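Local coordinates for programmed cell death 6-interacting protein (Homo sapiens, PDB 5WA1), which sorts cargo into the intralumenal vesicles of multivesicular bodies and works in cytokinesis and membrane repair, its Bro1 domain binding the ESCRT-III proteins CHMP4A, CHMP4B and CHMP4C, at residues A[93-98]-A[370-375]; A[212-217]-A[242-247]; A[279-284]-A[295-300]. All coordinates share one frame; numbering follows the deposited sequence.

Contact 1 of 3, residues A[93-98]-A[370-375]; sequences YDQICS and QKFTDL
Asp94 lays its CB over one face of the Phe372 ring. The carbon sits 3.7 Å from the ring centroid and 22° off the ring normal, a CH-pi contact. The Asp94 carboxylate stands steeply to the ring, with the two planes 75° apart. The chain engages both of its oxygens: OD1 accepts from Ile368 N and OD2 from Ser369 N, just upstream of segment 370-375. One aspartate thus holds the incoming chain and gives the phenyl ring a floor. Phe372 has its CG anti to the backbone N, which directs the ring at the helix. The opposite face of the ring lies against its own chain, at Asp374 N. Ser98 OG approaches obliquely, 3.8 Å from Phe372 CE2.

Gln95 makes the polar half of the contact. Its chain bends at chi2, and the amide at the end meets the loop with both atoms. Leu375 N donates to Gln95 OE1 at 2.9 Å, the donor tilted 32° from the carbonyl plane. Gln95 NE2 donates to Asp374 OD1; the modelled 2.4 Å is very short, so the exact length is doubtful. Asp374 OD1 also accepts from Phe376 N. The Leu375 side chain continues onto Ala63 and Glu66 of helix 56-75.

Here the irregular C-terminal tail of the Bro1 domain folds back onto the C-terminal end of helix 83-97. An aromatic CH-pi contact holds one part of it, and a two-bond amide clamp holds the next.

Contact 2 of 3, residues A[212-217]-A[242-247]; sequences MLAQAQ and ADYFGD
An antiparallel pair of helices from the helical core of the Bro1 domain meets here. Helix 202-226 and helix 231-252 follow each other in the chain, and their short segments run 159° apart with axes 8.5 Å from each other. The backbones come nearest at Ala214 and Tyr244, where Ala214 CA and Tyr244 CA are 5.0 Å apart. The alanine methyl fits between two aromatic residues. Ala214 CB touches Tyr244 CB at 3.5 Å. The same methyl, Ala214 CB, stands over the centre of the Phe245 ring, 3.7 Å from the centroid and 11° off the normal, a nearly vertical CH-pi contact. Gln215 CG reaches the same ring obliquely near CZ.

By family the domain belongs to the TPR clan, and successive antiparallel helices stacked side by side are consistent with that. The small Ala214 lets the backbones come close, and Tyr244 and Phe245 pack beside it. Leu213 CD2 lies over one face of the Tyr244 ring, 3.6 Å from Tyr244 CE1 and displaced toward the rim. Gln217 comes from another direction: its CB meets the ring edge in plane, 3.7 Å from Tyr244 CD2. With Gln217 CG anti to the backbone N (chi1 178°), CG also meets the CD2-CE2 edge, and the two side chains cross at about a right angle.

No hydrogen bond joins the two segments. The polar ends go elsewhere: Tyr244 OH bonds Thr357 OG1, while the Gln217 amide is held at both atoms, OE1 accepting from Leu358 N and NE2 donating to Ala356 O and Leu237 O. Gln215 OE1 accepts from Ile26 N, and Phe245 also packs on Leu266 and Lys269 of helix 262-287.

Contact 3 of 3, residues A[279-284]-A[295-300]; sequences YHQSIL and IARLQH
Arg297 reaches from helix 291-311 along the side of Gln281 on helix 262-287. Arg297 CB touches Ser282 CB at 3.8 Å. The chain then runs extended, and Arg297 CD passes Gln281 CG at 3.6 Å. Arg297 NE comes nearer, 3.4 Å from Gln281 CG, which lies over one face of the guanidinium and toward its rim. Gln281 and Arg297 point the same way, but their amide and guanidinium planes are 77° apart, so they do not stack. The tip is held from outside the two segments. Glu293 OE2 makes a salt bridge to NE, Glu278 OE1 makes one to NH1, and Asp351 O takes a hydrogen bond from NH2.

Leu298, the next residue, also meets Ser282. Leu298 CD2 packs 3.4 Å from Ser282 OG and 3.9 Å from Tyr279 CD1. Ser282 OG sits between the backbone N and the carbonyl carbon (chi1 84°). From there Ser282 OG donates back to Tyr279 O at 2.6 Å, an oxygen that also accepts from Ile283 N.

The two segments, 166° apart, form an antiparallel helical hairpin with no hydrogen bond between them. Ser282 keeps its hydroxyl bonded within its own helix. The aliphatic part of Arg297 packs on Ser282 and Gln281 between the helices, while its charge is probably neutralised by the two glutamates.

Overall arrangement
The three contacts spread along the elongated Bro1 domain. Contacts 1 and 3 lie on opposite sides of the chain's centre, with their own centres 51 Å apart. Contact 2 is the most central, its centre about 10 Å from the middle of the chain. Contacts 2 and 3 have centres 22 Å apart and belong to a run of successive helices, since helix 231-252 is followed by helix 262-287. Both are nested in the long loop that contact 1 closes, between helix 83-97 and the C-terminal tail. None touches another. Segment 370-375 and both segments of contacts 2 and 3 fall in the region that interacts with CHMP4 proteins and EIAV p9.

Contact 1 of 3, residues A[93-98]-A[370-375]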
loop_
_atom_site.group_PDB
_atom_site.type_symbol
_atom_site.label_atom_id
_atom_site.label_comp_id
_atom_site.label_asym_id
_atom_site.label_seq_id
_atom_site.Cartn_x
_atom_site.Cartn_y
_atom_site.Cartn_z
ATOM N N TYR A 93 -8.937 7.558 -14.149
ATOM C CA TYR A 93 -8.892 8.554 -13.081
ATOM C C TYR A 93 -8.450 9.912 -13.609
ATOM O O TYR A 93 -9.037 10.942 -13.255
ATOM C CB TYR A 93 -7.958 8.098 -11.954
ATOM C CG TYR A 93 -7.898 9.086 -10.815
ATOM C CD1 TYR A 93 -8.915 9.147 -9.874
ATOM C CD2 TYR A 93 -6.830 9.969 -10.686
ATOM C CE1 TYR A 93 -8.870 10.052 -8.828
ATOM C CE2 TYR A 93 -6.774 10.877 -9.638
ATOM C CZ TYR A 93 -7.796 10.913 -8.715
ATOM O OH TYR A 93 -7.751 11.816 -7.675
ATOM N N ASP A 94 -7.418 9.939 -14.456
ATOM C CA ASP A 94 -6.985 11.199 -15.052
ATOM C C ASP A 94 -8.107 11.844 -15.857
ATOM O O ASP A 94 -8.295 13.064 -15.804
ATOM C CB ASP A 94 -5.765 10.977 -15.948
ATOM C CG ASP A 94 -4.491 10.730 -15.163
ATOM O OD1 ASP A 94 -4.483 10.981 -13.938
ATOM O OD2 ASP A 94 -3.494 10.294 -15.777
ATOM N N GLN A 95 -8.864 11.041 -16.604
ATOM C CA GLN A 95 -9.882 11.609 -17.479
ATOM C C GLN A 95 -11.001 12.253 -16.670
ATOM O O GLN A 95 -11.438 13.365 -16.986
ATOM C CB GLN A 95 -10.426 10.531 -18.415
ATOM C CG GLN A 95 -11.152 11.083 -19.637
ATOM C CD GLN A 95 -10.297 12.044 -20.438
ATOM O OE1 GLN A 95 -9.517 11.634 -21.301
ATOM N NE2 GLN A 95 -10.441 13.335 -20.156
ATOM N N ILE A 96 -11.449 11.589 -15.602
ATOM C CA ILE A 96 -12.531 12.127 -14.779
ATOM C C ILE A 96 -12.102 13.420 -14.090
ATOM O O ILE A 96 -12.864 14.395 -14.040
ATOM C CB ILE A 96 -12.998 11.072 -13.764
ATOM C CG1 ILE A 96 -13.509 9.824 -14.492
ATOM C CG2 ILE A 96 -14.068 11.645 -12.854
ATOM C CD1 ILE A 96 -14.721 10.060 -15.356
ATOM N N CYS A 97 -10.885 13.454 -13.541
ATOM C CA CYS A 97 -10.408 14.688 -12.927
ATOM C C CYS A 97 -10.380 15.832 -13.937
ATOM O O CYS A 97 -10.746 16.967 -13.611
ATOM C CB CYS A 97 -9.030 14.470 -12.309
ATOM S SG CYS A 97 -9.044 13.259 -10.971
ATOM N N SER A 98 -9.984 15.546 -15.180
ATOM C CA SER A 98 -9.874 16.562 -16.222
ATOM C C SER A 98 -11.222 17.026 -16.760
ATOM O O SER A 98 -11.252 17.911 -17.620
ATOM C CB SER A 98 -9.027 16.032 -17.382
ATOM O OG SER A 98 -7.661 15.951 -17.029
ATOM N N GLN A 370 0.469 7.141 -17.754
ATOM C CA GLN A 370 1.494 7.435 -18.748
ATOM C C GLN A 370 0.873 7.858 -20.070
ATOM O O GLN A 370 -0.174 7.344 -20.478
ATOM C CB GLN A 370 2.393 6.220 -18.969
ATOM C CG GLN A 370 3.303 5.920 -17.791
ATOM C CD GLN A 370 4.215 7.084 -17.451
ATOM O OE1 GLN A 370 5.228 7.310 -18.115
ATOM N NE2 GLN A 370 3.858 7.833 -16.412
ATOM N N LYS A 371 1.538 8.797 -20.742
ATOM C CA LYS A 371 1.134 9.267 -22.065
ATOM C C LYS A 371 -0.339 9.666 -22.072
ATOM O O LYS A 371 -1.109 9.291 -22.960
ATOM C CB LYS A 371 1.426 8.205 -23.130
ATOM C CG LYS A 371 2.908 7.931 -23.354
ATOM C CD LYS A 371 3.138 6.722 -24.259
ATOM C CE LYS A 371 2.693 5.428 -23.582
ATOM N NZ LYS A 371 3.198 4.214 -24.289
ATOM N N PHE A 372 -0.736 10.423 -21.054
ATOM C CA PHE A 372 -2.132 10.807 -20.928
ATOM C C PHE A 372 -2.493 11.877 -21.951
ATOM O O PHE A 372 -1.710 12.791 -22.224
ATOM C CB PHE A 372 -2.437 11.311 -19.519
ATOM C CG PHE A 372 -3.825 11.875 -19.376
ATOM C CD1 PHE A 372 -4.932 11.042 -19.396
ATOM C CD2 PHE A 372 -4.026 13.241 -19.239
ATOM C CE1 PHE A 372 -6.211 11.558 -19.278
ATOM C CE2 PHE A 372 -5.300 13.762 -19.115
ATOM C CZ PHE A 372 -6.396 12.920 -19.134
ATOM N N THR A 373 -3.689 11.749 -22.524
ATOM C CA THR A 373 -4.239 12.740 -23.446
ATOM C C THR A 373 -5.703 12.945 -23.076
ATOM O O THR A 373 -6.502 12.011 -23.181
ATOM C CB THR A 373 -4.100 12.295 -24.907
ATOM O OG1 THR A 373 -4.732 11.020 -25.088
ATOM C CG2 THR A 373 -2.630 12.190 -25.314
ATOM N N ASP A 374 -6.051 14.153 -22.626
ATOM C CA ASP A 374 -7.439 14.458 -22.290
ATOM C C ASP A 374 -8.307 14.376 -23.539
ATOM O O ASP A 374 -7.988 14.969 -24.572
ATOM C CB ASP A 374 -7.542 15.847 -21.648
ATOM C CG ASP A 374 -8.989 16.264 -21.332
ATOM O OD1 ASP A 374 -9.889 15.398 -21.299
ATOM O OD2 ASP A 374 -9.224 17.472 -21.102
ATOM N N LEU A 375 -9.407 13.626 -23.439
ATOM C CA LEU A 375 -10.335 13.487 -24.551
ATOM C C LEU A 375 -11.133 14.761 -24.806
ATOM O O LEU A 375 -11.720 14.903 -25.882
ATOM C CB LEU A 375 -11.290 12.322 -24.288
ATOM C CG LEU A 375 -10.730 10.909 -24.447
ATOM C CD1 LEU A 375 -11.671 9.898 -23.807
ATOM C CD2 LEU A 375 -10.512 10.581 -25.912
#

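Contact 2 of 3, residues A[212-217]-A[242-247]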
loop_
_atom_site.group_PDB
_atom_site.type_symbol
_atom_site.label_atom_id
_atom_site.label_comp_id
_atom_site.label_asym_id
_atom_site.label_seq_id
_atom_site.Cartn_x
_atom_site.Cartn_y
_atom_site.Cartn_z
ATOM N N MET A 212 0.467 0.047 3.452
ATOM C CA MET A 212 1.232 0.041 2.208
ATOM C C MET A 212 2.586 0.698 2.392
ATOM O O MET A 212 3.580 0.273 1.791
ATOM C CB MET A 212 0.442 0.760 1.103
ATOM C CG MET A 212 -0.893 0.112 0.764
ATOM S SD MET A 212 -0.707 -1.597 0.201
ATOM C CE MET A 212 -2.087 -2.409 1.008
ATOM N N LEU A 213 2.648 1.748 3.208
ATOM C CA LEU A 213 3.939 2.360 3.487
ATOM C C LEU A 213 4.859 1.393 4.227
ATOM O O LEU A 213 6.052 1.308 3.919
ATOM C CB LEU A 213 3.750 3.646 4.285
ATOM C CG LEU A 213 4.990 4.539 4.364
ATOM C CD1 LEU A 213 5.252 5.211 3.024
ATOM C CD2 LEU A 213 4.828 5.570 5.467
ATOM N N ALA A 214 4.318 0.648 5.205
ATOM C CA ALA A 214 5.110 -0.365 5.907
ATOM C C ALA A 214 5.636 -1.417 4.947
ATOM O O ALA A 214 6.779 -1.868 5.067
ATOM C CB ALA A 214 4.267 -1.042 6.992
ATOM N N GLN A 215 4.804 -1.840 3.994
ATOM C CA GLN A 215 5.236 -2.891 3.094
ATOM C C GLN A 215 6.271 -2.370 2.113
ATOM O O GLN A 215 7.191 -3.109 1.746
ATOM C CB GLN A 215 4.019 -3.516 2.405
ATOM C CG GLN A 215 3.212 -4.280 3.459
ATOM C CD GLN A 215 2.014 -5.074 2.953
ATOM O OE1 GLN A 215 1.655 -6.081 3.561
ATOM N NE2 GLN A 215 1.370 -4.616 1.874
ATOM N N ALA A 216 6.169 -1.095 1.723
ATOM C CA ALA A 216 7.226 -0.490 0.920
ATOM C C ALA A 216 8.554 -0.492 1.673
ATOM O O ALA A 216 9.593 -0.846 1.107
ATOM C CB ALA A 216 6.836 0.935 0.520
ATOM N N GLN A 217 8.538 -0.099 2.954
ATOM C CA GLN A 217 9.763 -0.124 3.759
ATOM C C GLN A 217 10.301 -1.546 3.898
ATOM O O GLN A 217 11.519 -1.767 3.845
ATOM C CB GLN A 217 9.505 0.499 5.134
ATOM C CG GLN A 217 10.710 0.489 6.102
ATOM C CD GLN A 217 11.801 1.496 5.725
ATOM O OE1 GLN A 217 11.566 2.424 4.953
ATOM N NE2 GLN A 217 13.004 1.312 6.281
ATOM N N ALA A 242 9.485 -1.907 11.499
ATOM C CA ALA A 242 8.796 -2.293 12.722
ATOM C C ALA A 242 7.914 -1.165 13.229
ATOM O O ALA A 242 6.770 -1.399 13.635
ATOM C CB ALA A 242 9.822 -2.711 13.796
ATOM N N ASP A 243 8.423 0.073 13.198
ATOM C CA ASP A 243 7.618 1.218 13.618
ATOM C C ASP A 243 6.363 1.368 12.762
ATOM O O ASP A 243 5.279 1.659 13.287
ATOM C CB ASP A 243 8.445 2.501 13.551
ATOM C CG ASP A 243 9.108 2.830 14.861
ATOM O OD1 ASP A 243 9.239 1.917 15.705
ATOM O OD2 ASP A 243 9.493 4.001 15.046
ATOM N N TYR A 244 6.490 1.181 11.443
ATOM C CA TYR A 244 5.327 1.332 10.561
ATOM C C TYR A 244 4.305 0.232 10.800
ATOM O O TYR A 244 3.100 0.497 10.857
ATOM C CB TYR A 244 5.757 1.301 9.090
ATOM C CG TYR A 244 6.479 2.513 8.589
ATOM C CD1 TYR A 244 6.099 3.794 8.980
ATOM C CD2 TYR A 244 7.527 2.376 7.686
ATOM C CE1 TYR A 244 6.758 4.913 8.486
ATOM C CE2 TYR A 244 8.192 3.486 7.194
ATOM C CZ TYR A 244 7.807 4.744 7.590
ATOM O OH TYR A 244 8.474 5.838 7.086
ATOM N N PHE A 245 4.760 -1.025 10.870
ATOM C CA PHE A 245 3.831 -2.116 11.159
ATOM C C PHE A 245 3.182 -1.948 12.521
ATOM O O PHE A 245 1.990 -2.249 12.690
ATOM C CB PHE A 245 4.542 -3.466 11.078
ATOM C CG PHE A 245 4.763 -3.934 9.670
ATOM C CD1 PHE A 245 3.689 -4.225 8.848
ATOM C CD2 PHE A 245 6.040 -4.076 9.168
ATOM C CE1 PHE A 245 3.893 -4.648 7.536
ATOM C CE2 PHE A 245 6.256 -4.513 7.881
ATOM C CZ PHE A 245 5.175 -4.796 7.054
ATOM N N GLY A 246 3.946 -1.468 13.506
ATOM C CA GLY A 246 3.385 -1.270 14.836
ATOM C C GLY A 246 2.303 -0.210 14.856
ATOM O O GLY A 246 1.233 -0.402 15.440
ATOM N N ASP A 247 2.572 0.931 14.214
ATOM C CA ASP A 247 1.566 1.983 14.102
ATOM C C ASP A 247 0.321 1.474 13.386
ATOM O O ASP A 247 -0.805 1.786 13.787
ATOM C CB ASP A 247 2.144 3.192 13.359
ATOM C CG ASP A 247 3.114 4.005 14.204
ATOM O OD1 ASP A 247 3.189 3.779 15.429
ATOM O OD2 ASP A 247 3.795 4.884 13.639
#

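Contact 3 of 3, residues A[279-284]-A[295-300]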
loop_
_atom_site.group_PDB
_atom_site.type_symbol
_atom_site.label_atom_id
_atom_site.label_comp_id
_atom_site.label_asym_id
_atom_site.label_seq_id
_atom_site.Cartn_x
_atom_site.Cartn_y
_atom_site.Cartn_z
ATOM N N TYR A 279 18.708 -8.953 15.129
ATOM C CA TYR A 279 19.609 -9.940 14.551
ATOM C C TYR A 279 20.748 -9.263 13.802
ATOM O O TYR A 279 21.917 -9.612 13.987
ATOM C CB TYR A 279 18.843 -10.889 13.631
ATOM C CG TYR A 279 19.738 -11.855 12.897
ATOM C CD1 TYR A 279 20.312 -12.935 13.560
ATOM C CD2 TYR A 279 20.018 -11.686 11.549
ATOM C CE1 TYR A 279 21.135 -13.821 12.903
ATOM C CE2 TYR A 279 20.846 -12.568 10.878
ATOM C CZ TYR A 279 21.400 -13.631 11.561
ATOM O OH TYR A 279 22.213 -14.510 10.904
ATOM N N HIS A 280 20.428 -8.279 12.957
ATOM C CA HIS A 280 21.480 -7.612 12.206
ATOM C C HIS A 280 22.309 -6.697 13.093
ATOM O O HIS A 280 23.512 -6.541 12.865
ATOM C CB HIS A 280 20.882 -6.860 11.019
ATOM C CG HIS A 280 20.420 -7.780 9.934
ATOM N ND1 HIS A 280 21.289 -8.355 9.037
ATOM C CD2 HIS A 280 19.193 -8.280 9.647
ATOM C CE1 HIS A 280 20.617 -9.149 8.222
ATOM N NE2 HIS A 280 19.344 -9.125 8.574
ATOM N N GLN A 281 21.703 -6.104 14.120
ATOM C CA GLN A 281 22.509 -5.350 15.069
ATOM C C GLN A 281 23.449 -6.267 15.842
ATOM O O GLN A 281 24.559 -5.854 16.183
ATOM C CB GLN A 281 21.609 -4.567 16.026
ATOM C CG GLN A 281 22.351 -3.500 16.828
ATOM C CD GLN A 281 22.768 -2.329 15.967
ATOM O OE1 GLN A 281 22.270 -2.158 14.853
ATOM N NE2 GLN A 281 23.688 -1.514 16.470
ATOM N N SER A 282 23.034 -7.510 16.106
ATOM C CA SER A 282 23.893 -8.444 16.821
ATOM C C SER A 282 25.119 -8.827 15.991
ATOM O O SER A 282 26.206 -9.037 16.548
ATOM C CB SER A 282 23.103 -9.695 17.230
ATOM O OG SER A 282 23.056 -10.626 16.150
ATOM N N ILE A 283 24.964 -8.939 14.670
ATOM C CA ILE A 283 26.108 -9.198 13.796
ATOM C C ILE A 283 27.119 -8.061 13.893
ATOM O O ILE A 283 28.334 -8.291 13.972
ATOM C CB ILE A 283 25.632 -9.405 12.341
ATOM C CG1 ILE A 283 24.762 -10.658 12.241
ATOM C CG2 ILE A 283 26.835 -9.474 11.376
ATOM C CD1 ILE A 283 24.161 -10.871 10.867
ATOM N N LEU A 284 26.633 -6.815 13.873
ATOM C CA LEU A 284 27.517 -5.671 14.076
ATOM C C LEU A 284 28.213 -5.754 15.427
ATOM O O LEU A 284 29.424 -5.526 15.522
ATOM C CB LEU A 284 26.720 -4.369 13.975
ATOM C CG LEU A 284 27.511 -3.069 14.152
ATOM C CD1 LEU A 284 28.685 -2.996 13.180
ATOM C CD2 LEU A 284 26.587 -1.866 13.962
ATOM N N ILE A 295 24.933 -11.474 22.409
ATOM C CA ILE A 295 24.068 -12.467 23.042
ATOM C C ILE A 295 22.752 -11.833 23.472
ATOM O O ILE A 295 21.676 -12.416 23.291
ATOM C CB ILE A 295 24.796 -13.122 24.237
ATOM C CG1 ILE A 295 25.879 -14.075 23.743
ATOM C CG2 ILE A 295 23.801 -13.864 25.124
ATOM C CD1 ILE A 295 26.891 -14.484 24.816
ATOM N N ALA A 296 22.816 -10.644 24.078
ATOM C CA ALA A 296 21.601 -9.976 24.538
ATOM C C ALA A 296 20.655 -9.694 23.379
ATOM O O ALA A 296 19.435 -9.848 23.509
ATOM C CB ALA A 296 21.950 -8.674 25.254
ATOM N N ARG A 297 21.204 -9.289 22.237
ATOM C CA ARG A 297 20.353 -8.957 21.100
ATOM C C ARG A 297 19.797 -10.215 20.438
ATOM O O ARG A 297 18.626 -10.249 20.049
ATOM C CB ARG A 297 21.132 -8.085 20.115
ATOM C CG ARG A 297 21.471 -6.706 20.699
ATOM C CD ARG A 297 21.870 -5.746 19.599
ATOM N NE ARG A 297 22.274 -4.426 20.088
ATOM C CZ ARG A 297 21.438 -3.438 20.400
ATOM N NH1 ARG A 297 20.120 -3.607 20.300
ATOM N NH2 ARG A 297 21.922 -2.275 20.819
ATOM N N LEU A 298 20.602 -11.279 20.351
ATOM C CA LEU A 298 20.093 -12.547 19.837
ATOM C C LEU A 298 19.020 -13.124 20.753
ATOM O O LEU A 298 18.061 -13.747 20.283
ATOM C CB LEU A 298 21.239 -13.557 19.669
ATOM C CG LEU A 298 22.247 -13.336 18.525
ATOM C CD1 LEU A 298 23.497 -14.248 18.661
ATOM C CD2 LEU A 298 21.590 -13.539 17.166
ATOM N N GLN A 299 19.176 -12.948 22.069
ATOM C CA GLN A 299 18.152 -13.447 22.985
ATOM C C GLN A 299 16.848 -12.707 22.776
ATOM O O GLN A 299 15.768 -13.304 22.855
ATOM C CB GLN A 299 18.607 -13.320 24.442
ATOM C CG GLN A 299 19.656 -14.358 24.823
ATOM C CD GLN A 299 20.167 -14.222 26.246
ATOM O OE1 GLN A 299 20.767 -15.148 26.783
ATOM N NE2 GLN A 299 19.938 -13.067 26.861
ATOM N N HIS A 300 16.929 -11.405 22.510
ATOM C CA HIS A 300 15.725 -10.628 22.252
ATOM C C HIS A 300 15.070 -11.045 20.937
ATOM O O HIS A 300 13.845 -11.190 20.868
ATOM C CB HIS A 300 16.067 -9.140 22.239
ATOM C CG HIS A 300 14.861 -8.251 22.202
ATOM N ND1 HIS A 300 14.866 -7.018 21.591
ATOM C CD2 HIS A 300 13.620 -8.411 22.721
ATOM C CE1 HIS A 300 13.672 -6.459 21.716
ATOM N NE2 HIS A 300 12.895 -7.287 22.391
#